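Long-range contacts in glutamine amidotransferase type-2 domain-containing protein (Pseudomonas aeruginosa PAO1, PDB 1TE5), which is of unknown function but, by family, is probably a class II glutamine amidotransferase that releases ammonia from glutamine for transfer to an acceptor not yet known: residues A132-V140 with L153-Y164; S89-L98 with Y121-E130. One frame throughout, in Å; residues are numbered along the deposited sequence.

Overall arrangement
Both contacts use helix 128-143, and their centres lie about 14 Å apart. Interaction 2 secures the start of this helix, and the loop before it, to the edge strand 94-98 and the turn leading into that strand. Interaction 1 pairs the body of the helix with helix 150-165. They meet along a seam where Leu-137 CD2 comes within 3.5 Å of Leu-98 CD1, Phe-133 packs on the strand at Phe-94 and Cys-134 on Arg-96. Interaction 2 is the more central, about 13 Å from the centre of the chain to its own centre, against about 16 Å for interaction 1. Its sequences resemble motifs near the glutamine site of class II amidotransferases, so it probably borders that site; it also borders the second subunit.

Interaction 1 of 2, residues A132-V140 with L153-Y164; sequences AFCDLLNRV and LLPVLISACDEY
Tyr-164 reaches from helix 153-164 to the carboxylate of Asp-135 on helix 132-140, its OH giving a hydrogen bond to Asp-135 OD2 at 2.7 Å. This oxygen lies at the edge of the phenol ring, in its plane, and accepts the bond on its anti lone pair, while ring and carboxylate are turned 62° apart. The same OD2 takes a second bond at 2.9 Å from Arg-139 NE, one turn along the helix, which arrives from above the carboxylate plane. Two donors thus hold a single oxygen of a buried acid, and the nearby guanidinium would probably favour its ionised form. With CG beside its backbone N (chi1 -60°) and the chain extended from CG to NE, Arg-139 stretches over Ala-160, its CD 3.8 Å from Ala-160 CB. One face of its guanidinium looks onto Tyr-164 OH; its edge meets Glu-163, where NH2 and OE2 stand 3.3 Å apart in a weakly bonded salt bridge on the more exposed side. The two segments run roughly antiparallel, their axes 9.7 Å apart and at 143°, a helix pair of an outer layer in the four-layer alpha-beta-beta-alpha Ntn hydrolase fold. Knobs enter holes from both sides: Arg-139 sits among Val-156, Ala-160, Glu-163 and Tyr-164, its CB 3.8 Å from Val-156 CG2, and Tyr-164 among Ala-132, Asp-135, Leu-136 and Arg-139, with Ala-132 CB over a ring face. Closer to the sheet the interface turns apolar. Leu-157 CD2 meets Leu-136 CD2 at 3.9 Å and also touches Val-140. Behind this row, Trp-103 packs against Leu-136 and Leu-153, and Phe-181 against Leu-157; Phe-170 meets the Tyr-164 ring edge-to-face.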
loop_
_atom_site.group_PDB
_atom_site.type_symbol
_atom_site.label_atom_id
_atom_site.label_comp_id
_atom_site.label_asym_id
_atom_site.label_seq_id
_atom_site.Cartn_x
_atom_site.Cartn_y
_atom_site.Cartn_z
ATOM N N ALA A 132 17.050 -6.984 -3.484
ATOM C CA ALA A 132 17.670 -6.156 -4.509
ATOM C C ALA A 132 17.130 -4.739 -4.424
ATOM O O ALA A 132 17.879 -3.779 -4.614
ATOM C CB ALA A 132 17.404 -6.729 -5.894
ATOM N N PHE A 133 15.825 -4.616 -4.182
ATOM C CA PHE A 133 15.173 -3.309 -4.072
ATOM C C PHE A 133 15.758 -2.481 -2.925
ATOM O O PHE A 133 16.082 -1.300 -3.088
ATOM C CB PHE A 133 13.666 -3.488 -3.844
ATOM C CG PHE A 133 12.894 -2.193 -3.785
ATOM C CD1 PHE A 133 11.714 -2.111 -3.054
ATOM C CD2 PHE A 133 13.337 -1.062 -4.478
ATOM C CE1 PHE A 133 10.972 -0.920 -3.010
ATOM C CE2 PHE A 133 12.610 0.138 -4.445
ATOM C CZ PHE A 133 11.419 0.207 -3.707
ATOM N N CYS A 134 15.803 -3.089 -1.748
ATOM C CA CYS A 134 16.337 -2.440 -0.569
ATOM C C CYS A 134 17.793 -2.060 -0.764
ATOM O O CYS A 134 18.175 -0.942 -0.445
ATOM C CB CYS A 134 16.195 -3.351 0.638
ATOM S SG CYS A 134 14.485 -3.646 1.079
ATOM N N ASP A 135 18.590 -2.982 -1.299
ATOM C CA ASP A 135 20.008 -2.732 -1.531
ATOM C C ASP A 135 20.221 -1.528 -2.440
ATOM O O ASP A 135 21.077 -0.674 -2.165
ATOM C CB ASP A 135 20.683 -3.962 -2.134
ATOM C CG ASP A 135 22.191 -3.808 -2.232
ATOM O OD1 ASP A 135 22.871 -3.824 -1.184
ATOM O OD2 ASP A 135 22.696 -3.666 -3.360
ATOM N N LEU A 136 19.459 -1.480 -3.530
ATOM C CA LEU A 136 19.544 -0.378 -4.486
ATOM C C LEU A 136 19.175 0.919 -3.784
ATOM O O LEU A 136 19.718 1.980 -4.094
ATOM C CB LEU A 136 18.600 -0.617 -5.671
ATOM C CG LEU A 136 18.429 0.478 -6.732
ATOM C CD1 LEU A 136 18.130 -0.170 -8.072
ATOM C CD2 LEU A 136 17.326 1.464 -6.344
ATOM N N LEU A 137 18.211 0.816 -2.869
ATOM C CA LEU A 137 17.735 1.951 -2.096
ATOM C C LEU A 137 18.803 2.412 -1.121
ATOM O O LEU A 137 18.905 3.602 -0.835
ATOM C CB LEU A 137 16.447 1.580 -1.342
ATOM C CG LEU A 137 15.142 1.591 -2.141
ATOM C CD1 LEU A 137 14.017 1.084 -1.285
ATOM C CD2 LEU A 137 14.836 2.991 -2.631
ATOM N N ASN A 138 19.587 1.470 -0.612
ATOM C CA ASN A 138 20.656 1.768 0.337
ATOM C C ASN A 138 21.810 2.494 -0.331
ATOM O O ASN A 138 22.477 3.321 0.288
ATOM C CB ASN A 138 21.167 0.490 0.999
ATOM C CG ASN A 138 20.172 -0.099 1.975
ATOM O OD1 ASN A 138 20.290 -1.258 2.376
ATOM N ND2 ASN A 138 19.200 0.703 2.387
ATOM N N ARG A 139 22.054 2.153 -1.592
ATOM C CA ARG A 139 23.116 2.766 -2.375
ATOM C C ARG A 139 22.743 4.187 -2.755
ATOM O O ARG A 139 23.611 5.050 -2.891
ATOM C CB ARG A 139 23.356 1.965 -3.646
ATOM C CG ARG A 139 23.755 0.534 -3.409
ATOM C CD ARG A 139 23.793 -0.194 -4.725
ATOM N NE ARG A 139 24.299 -1.549 -4.586
ATOM C CZ ARG A 139 25.170 -2.101 -5.423
ATOM N NH1 ARG A 139 25.580 -3.348 -5.223
ATOM N NH2 ARG A 139 25.626 -1.406 -6.460
ATOM N N VAL A 140 21.462 4.400 -3.030
ATOM C CA VAL A 140 20.973 5.729 -3.390
ATOM C C VAL A 140 20.964 6.613 -2.146
ATOM O O VAL A 140 21.325 7.782 -2.220
ATOM C CB VAL A 140 19.537 5.679 -4.024
ATOM C CG1 VAL A 140 18.987 7.075 -4.254
ATOM C CG2 VAL A 140 19.576 4.953 -5.344
ATOM N N LEU A 153 21.121 11.041 -9.424
ATOM C CA LEU A 153 20.982 9.691 -8.888
ATOM C C LEU A 153 20.859 8.614 -9.971
ATOM O O LEU A 153 20.789 7.430 -9.660
ATOM C CB LEU A 153 19.791 9.618 -7.929
ATOM C CG LEU A 153 18.393 9.580 -8.539
ATOM C CD1 LEU A 153 17.844 8.166 -8.443
ATOM C CD2 LEU A 153 17.490 10.542 -7.797
ATOM N N LEU A 154 20.822 9.021 -11.237
ATOM C CA LEU A 154 20.709 8.071 -12.342
ATOM C C LEU A 154 21.878 7.088 -12.407
ATOM O O LEU A 154 21.661 5.887 -12.578
ATOM C CB LEU A 154 20.572 8.802 -13.682
ATOM C CG LEU A 154 19.375 8.485 -14.583
ATOM C CD1 LEU A 154 19.408 9.381 -15.814
ATOM C CD2 LEU A 154 19.394 7.022 -14.987
ATOM N N PRO A 155 23.134 7.579 -12.301
ATOM C CA PRO A 155 24.296 6.684 -12.358
ATOM C C PRO A 155 24.272 5.569 -11.322
ATOM O O PRO A 155 24.676 4.448 -11.619
ATOM C CB PRO A 155 25.467 7.634 -12.127
ATOM C CG PRO A 155 24.991 8.898 -12.754
ATOM C CD PRO A 155 23.577 8.984 -12.239
ATOM N N VAL A 156 23.843 5.882 -10.101
ATOM C CA VAL A 156 23.784 4.868 -9.055
ATOM C C VAL A 156 22.772 3.779 -9.396
ATOM O O VAL A 156 22.980 2.621 -9.054
ATOM C CB VAL A 156 23.500 5.472 -7.655
ATOM C CG1 VAL A 156 22.240 6.261 -7.659
ATOM C CG2 VAL A 156 23.413 4.378 -6.620
ATOM N N LEU A 157 21.692 4.156 -10.078
ATOM C CA LEU A 157 20.660 3.204 -10.490
ATOM C C LEU A 157 21.232 2.205 -11.487
ATOM O O LEU A 157 21.047 0.997 -11.352
ATOM C CB LEU A 157 19.488 3.928 -11.156
ATOM C CG LEU A 157 18.628 4.873 -10.325
ATOM C CD1 LEU A 157 17.528 5.467 -11.195
ATOM C CD2 LEU A 157 18.030 4.117 -9.158
ATOM N N ILE A 158 21.884 2.739 -12.514
ATOM C CA ILE A 158 22.500 1.952 -13.579
ATOM C C ILE A 158 23.571 1.021 -13.029
ATOM O O ILE A 158 23.712 -0.119 -13.481
ATOM C CB ILE A 158 23.165 2.879 -14.624
ATOM C CG1 ILE A 158 22.182 3.963 -15.064
ATOM C CG2 ILE A 158 23.638 2.075 -15.832
ATOM C CD1 ILE A 158 22.831 5.116 -15.779
ATOM N N SER A 159 24.355 1.538 -12.090
ATOM C CA SER A 159 25.431 0.782 -11.475
ATOM C C SER A 159 24.919 -0.469 -10.789
ATOM O O SER A 159 25.415 -1.567 -11.031
ATOM C CB SER A 159 26.176 1.657 -10.465
ATOM O OG SER A 159 26.863 2.716 -11.110
ATOM N N ALA A 160 23.942 -0.286 -9.909
ATOM C CA ALA A 160 23.356 -1.390 -9.160
ATOM C C ALA A 160 22.742 -2.434 -10.085
ATOM O O ALA A 160 22.897 -3.635 -9.858
ATOM C CB ALA A 160 22.315 -0.867 -8.187
ATOM N N CYS A 161 22.032 -1.973 -11.113
ATOM C CA CYS A 161 21.402 -2.873 -12.071
ATOM C C CYS A 161 22.447 -3.706 -12.794
ATOM O O CYS A 161 22.242 -4.900 -13.035
ATOM C CB CYS A 161 20.561 -2.087 -13.068
ATOM S SG CYS A 161 18.982 -1.504 -12.399
ATOM N N ASP A 162 23.559 -3.066 -13.144
ATOM C CA ASP A 162 24.666 -3.728 -13.825
ATOM C C ASP A 162 25.216 -4.867 -12.981
ATOM O O ASP A 162 25.523 -5.946 -13.491
ATOM C CB ASP A 162 25.793 -2.731 -14.107
ATOM C CG ASP A 162 25.803 -2.251 -15.545
ATOM O OD1 ASP A 162 25.697 -3.100 -16.459
ATOM O OD2 ASP A 162 25.934 -1.024 -15.760
ATOM N N GLU A 163 25.395 -4.592 -11.696
ATOM C CA GLU A 163 25.910 -5.585 -10.767
ATOM C C GLU A 163 24.960 -6.749 -10.560
ATOM O O GLU A 163 25.397 -7.888 -10.405
ATOM C CB GLU A 163 26.210 -4.953 -9.412
ATOM C CG GLU A 163 27.598 -4.372 -9.281
ATOM C CD GLU A 163 28.029 -4.298 -7.835
ATOM O OE1 GLU A 163 28.069 -5.368 -7.181
ATOM O OE2 GLU A 163 28.316 -3.179 -7.350
ATOM N N TYR A 164 23.671 -6.447 -10.464
ATOM C CA TYR A 164 22.663 -7.476 -10.255
ATOM C C TYR A 164 22.564 -8.416 -11.459
ATOM O O TYR A 164 22.374 -9.618 -11.290
ATOM C CB TYR A 164 21.295 -6.842 -9.967
ATOM C CG TYR A 164 21.262 -5.901 -8.781
ATOM C CD1 TYR A 164 22.152 -6.045 -7.721
ATOM C CD2 TYR A 164 20.358 -4.843 -8.739
ATOM C CE1 TYR A 164 22.145 -5.153 -6.649
ATOM C CE2 TYR A 164 20.341 -3.950 -7.676
ATOM C CZ TYR A 164 21.240 -4.106 -6.637
ATOM O OH TYR A 164 21.266 -3.194 -5.608
#

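Interaction 2 of 2, residues S89-L98 with Y121-E130; sequences SNTHPFIREL and YRPVGETDSE
Phe-94 carries Glu-130 CB over one ring face, a CH-pi contact 3.9 Å from the ring centroid, and His-92 CA near the rim of the other; Ser-129 CB sits at its edge. The Glu-130 carboxylate lies stacked near the CD2-CE2 side of this ring, the planes only 16° apart. His-92 has Phe-94 CE1 over a face, and its NE2 and Ser-129 OG are hydrogen-bonded at 2.8 Å; that hydroxyl also bonds His-107. Arg-96 CG and CD touch Tyr-121 CD2. Glu-97 O lies in the plane of the phenol ring, at its edge, and accepts from Tyr-121 OH at 3.0 Å.

The Arg-96 guanidinium stands nearly perpendicular to the Glu-130 carboxylate (89°), with NH1 in a salt bridge to OE2 at 2.9 Å. Val-124 N reaches the same OE2 at 2.8 Å from the opposite face, and Gly-125 N binds OE1 at 2.9 Å. The extended Glu-130 chain, with CG anti to N (chi1 -175°), thus brings its buried carboxylate to the loop preceding its own helix. Asn-90 grips this loop further on, OD1 taking Glu-126 N at 2.7 Å in the carbonyl plane and ND2 giving to Glu-126 OE2 at 3.0 Å. Thr-127 OG1 caps the helix by accepting from Glu-130 N. Glu-97 OE2 turns to the backbone N of Arg-122 of the second subunit.

The Asn-Thr-His-Pro-Phe and Thr-Asp-Ser-Glu segments brought together here resemble the motifs that border the glutamine pocket in class II amidotransferases.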
loop_
_atom_site.group_PDB
_atom_site.type_symbol
_atom_site.label_atom_id
_atom_site.label_comp_id
_atom_site.label_asym_id
_atom_site.label_seq_id
_atom_site.Cartn_x
_atom_site.Cartn_y
_atom_site.Cartn_z
ATOM N N SER A 89 4.023 -11.060 1.483
ATOM C CA SER A 89 5.324 -10.416 1.647
ATOM C C SER A 89 6.303 -10.729 0.517
ATOM O O SER A 89 7.352 -10.082 0.390
ATOM C CB SER A 89 5.942 -10.757 3.012
ATOM O OG SER A 89 6.116 -12.147 3.206
ATOM N N ASN A 90 5.943 -11.702 -0.314
ATOM C CA ASN A 90 6.778 -12.117 -1.441
ATOM C C ASN A 90 6.147 -11.798 -2.795
ATOM O O ASN A 90 6.590 -12.303 -3.828
ATOM C CB ASN A 90 7.104 -13.594 -1.295
ATOM C CG ASN A 90 7.976 -13.970 -0.109
ATOM O OD1 ASN A 90 8.984 -13.327 0.155
ATOM N ND2 ASN A 90 7.568 -14.992 0.637
ATOM N N THR A 91 5.149 -10.923 -2.792
ATOM C CA THR A 91 4.453 -10.530 -4.011
ATOM C C THR A 91 4.859 -9.100 -4.445
ATOM O O THR A 91 4.960 -8.207 -3.608
ATOM C CB THR A 91 2.927 -10.619 -3.775
ATOM O OG1 THR A 91 2.593 -11.941 -3.320
ATOM C CG2 THR A 91 2.161 -10.325 -5.038
ATOM N N HIS A 92 5.167 -8.949 -5.735
ATOM C CA HIS A 92 5.568 -7.679 -6.343
ATOM C C HIS A 92 4.321 -6.891 -6.704
ATOM O O HIS A 92 3.262 -7.468 -6.922
ATOM C CB HIS A 92 6.307 -7.908 -7.671
ATOM C CG HIS A 92 7.567 -8.705 -7.563
ATOM N ND1 HIS A 92 7.675 -9.844 -6.794
ATOM C CD2 HIS A 92 8.758 -8.555 -8.182
ATOM C CE1 HIS A 92 8.879 -10.365 -6.951
ATOM N NE2 HIS A 92 9.555 -9.599 -7.788
ATOM N N PRO A 93 4.443 -5.562 -6.829
ATOM C CA PRO A 93 5.671 -4.779 -6.641
ATOM C C PRO A 93 5.892 -4.390 -5.165
ATOM O O PRO A 93 5.028 -4.634 -4.331
ATOM C CB PRO A 93 5.431 -3.562 -7.531
ATOM C CG PRO A 93 3.959 -3.383 -7.468
ATOM C CD PRO A 93 3.438 -4.785 -7.581
ATOM N N PHE A 94 7.050 -3.798 -4.864
ATOM C CA PHE A 94 7.384 -3.387 -3.501
ATOM C C PHE A 94 7.478 -1.861 -3.392
ATOM O O PHE A 94 7.906 -1.188 -4.331
ATOM C CB PHE A 94 8.696 -4.037 -3.051
ATOM C CG PHE A 94 8.676 -5.536 -3.114
ATOM C CD1 PHE A 94 9.326 -6.212 -4.138
ATOM C CD2 PHE A 94 7.992 -6.276 -2.153
ATOM C CE1 PHE A 94 9.292 -7.608 -4.198
ATOM C CE2 PHE A 94 7.952 -7.666 -2.204
ATOM C CZ PHE A 94 8.602 -8.332 -3.225
ATOM N N ILE A 95 7.067 -1.328 -2.243
ATOM C CA ILE A 95 7.089 0.115 -2.004
ATOM C C ILE A 95 7.930 0.482 -0.784
ATOM O O ILE A 95 7.974 -0.256 0.202
ATOM C CB ILE A 95 5.660 0.670 -1.787
ATOM C CG1 ILE A 95 4.739 0.236 -2.927
ATOM C CG2 ILE A 95 5.683 2.198 -1.670
ATOM C CD1 ILE A 95 3.340 0.749 -2.782
ATOM N N ARG A 96 8.587 1.637 -0.858
ATOM C CA ARG A 96 9.412 2.148 0.232
ATOM C C ARG A 96 9.698 3.619 -0.025
ATOM O O ARG A 96 9.999 4.001 -1.158
ATOM C CB ARG A 96 10.713 1.350 0.349
ATOM C CG ARG A 96 11.032 0.955 1.779
ATOM C CD ARG A 96 11.657 -0.431 1.892
ATOM N NE ARG A 96 10.669 -1.408 1.453
ATOM C CZ ARG A 96 10.626 -2.671 1.860
ATOM N NH1 ARG A 96 9.692 -3.475 1.387
ATOM N NH2 ARG A 96 11.504 -3.137 2.741
ATOM N N GLU A 97 9.539 4.458 0.996
ATOM C CA GLU A 97 9.797 5.883 0.809
ATOM C C GLU A 97 11.252 6.257 1.020
ATOM O O GLU A 97 11.918 5.744 1.918
ATOM C CB GLU A 97 8.882 6.758 1.681
ATOM C CG GLU A 97 9.316 6.946 3.128
ATOM C CD GLU A 97 10.151 8.206 3.385
ATOM O OE1 GLU A 97 10.358 9.045 2.480
ATOM O OE2 GLU A 97 10.599 8.347 4.530
ATOM N N LEU A 98 11.726 7.131 0.144
ATOM C CA LEU A 98 13.077 7.659 0.165
ATOM C C LEU A 98 12.918 9.108 -0.304
ATOM O O LEU A 98 12.274 9.384 -1.318
ATOM C CB LEU A 98 13.995 6.872 -0.784
ATOM C CG LEU A 98 15.510 7.044 -0.599
ATOM C CD1 LEU A 98 16.251 5.932 -1.296
ATOM C CD2 LEU A 98 15.975 8.389 -1.111
ATOM N N TYR A 121 17.424 -0.010 4.650
ATOM C CA TYR A 121 16.229 -0.707 4.209
ATOM C C TYR A 121 16.442 -2.208 4.317
ATOM O O TYR A 121 17.494 -2.731 3.950
ATOM C CB TYR A 121 15.894 -0.334 2.763
ATOM C CG TYR A 121 15.608 1.135 2.548
ATOM C CD1 TYR A 121 16.623 2.017 2.164
ATOM C CD2 TYR A 121 14.320 1.649 2.706
ATOM C CE1 TYR A 121 16.364 3.369 1.940
ATOM C CE2 TYR A 121 14.049 3.004 2.481
ATOM C CZ TYR A 121 15.079 3.854 2.100
ATOM O OH TYR A 121 14.827 5.188 1.880
ATOM N N ARG A 122 15.438 -2.900 4.838
ATOM C CA ARG A 122 15.508 -4.345 4.983
ATOM C C ARG A 122 14.251 -4.974 4.387
ATOM O O ARG A 122 13.162 -4.401 4.467
ATOM C CB ARG A 122 15.634 -4.731 6.461
ATOM C CG ARG A 122 16.845 -4.147 7.168
ATOM C CD ARG A 122 16.980 -4.743 8.554
ATOM N NE ARG A 122 18.038 -4.114 9.336
ATOM C CZ ARG A 122 19.337 -4.260 9.108
ATOM N NH1 ARG A 122 20.217 -3.644 9.879
ATOM N NH2 ARG A 122 19.755 -5.014 8.103
ATOM N N PRO A 123 14.403 -6.118 3.699
ATOM C CA PRO A 123 13.218 -6.752 3.123
ATOM C C PRO A 123 12.321 -7.357 4.216
ATOM O O PRO A 123 12.801 -7.778 5.281
ATOM C CB PRO A 123 13.823 -7.824 2.207
ATOM C CG PRO A 123 15.081 -8.196 2.895
ATOM C CD PRO A 123 15.628 -6.843 3.311
ATOM N N VAL A 124 11.015 -7.310 3.974
ATOM C CA VAL A 124 10.031 -7.887 4.888
ATOM C C VAL A 124 9.829 -9.365 4.496
ATOM O O VAL A 124 9.626 -10.236 5.353
ATOM C CB VAL A 124 8.691 -7.122 4.805
ATOM C CG1 VAL A 124 7.673 -7.733 5.761
ATOM C CG2 VAL A 124 8.920 -5.646 5.137
ATOM N N GLY A 125 9.874 -9.614 3.186
ATOM C CA GLY A 125 9.734 -10.953 2.635
ATOM C C GLY A 125 11.087 -11.598 2.372
ATOM O O GLY A 125 12.132 -11.062 2.750
ATOM N N GLU A 126 11.082 -12.755 1.726
ATOM C CA GLU A 126 12.326 -13.456 1.457
ATOM C C GLU A 126 12.771 -13.437 0.002
ATOM O O GLU A 126 13.755 -14.087 -0.352
ATOM C CB GLU A 126 12.235 -14.907 1.936
ATOM C CG GLU A 126 11.785 -15.083 3.379
ATOM C CD GLU A 126 10.279 -15.028 3.541
ATOM O OE1 GLU A 126 9.810 -14.300 4.442
ATOM O OE2 GLU A 126 9.568 -15.721 2.779
ATOM N N THR A 127 12.053 -12.702 -0.841
ATOM C CA THR A 127 12.397 -12.629 -2.255
ATOM C C THR A 127 13.767 -12.019 -2.505
ATOM O O THR A 127 14.286 -11.268 -1.678
ATOM C CB THR A 127 11.346 -11.815 -3.063
ATOM O OG1 THR A 127 11.092 -10.555 -2.422
ATOM C CG2 THR A 127 10.049 -12.593 -3.192
ATOM N N ASP A 128 14.391 -12.420 -3.604
ATOM C CA ASP A 128 15.674 -11.856 -3.981
ATOM C C ASP A 128 15.353 -10.487 -4.569
ATOM O O ASP A 128 16.171 -9.571 -4.526
ATOM C CB ASP A 128 16.379 -12.721 -5.036
ATOM C CG ASP A 128 17.166 -13.886 -4.428
ATOM O OD1 ASP A 128 17.358 -13.943 -3.190
ATOM O OD2 ASP A 128 17.616 -14.751 -5.212
ATOM N N SER A 129 14.159 -10.368 -5.139
ATOM C CA SER A 129 13.705 -9.119 -5.737
ATOM C C SER A 129 13.679 -7.988 -4.712
ATOM O O SER A 129 14.147 -6.882 -4.990
ATOM C CB SER A 129 12.302 -9.292 -6.331
ATOM O OG SER A 129 12.295 -10.234 -7.394
ATOM N N GLU A 130 13.103 -8.260 -3.543
ATOM C CA GLU A 130 12.999 -7.264 -2.482
ATOM C C GLU A 130 14.358 -6.951 -1.861
ATOM O O GLU A 130 14.599 -5.831 -1.408
ATOM C CB GLU A 130 12.020 -7.728 -1.410
ATOM C CG GLU A 130 11.755 -6.698 -0.336
ATOM C CD GLU A 130 10.693 -7.133 0.643
ATOM O OE1 GLU A 130 10.268 -8.312 0.592
ATOM O OE2 GLU A 130 10.282 -6.281 1.461
HETATM O O HOH W 1 7.374 -7.250 1.184
HETATM O O HOH W 2 7.860 -12.518 5.143
#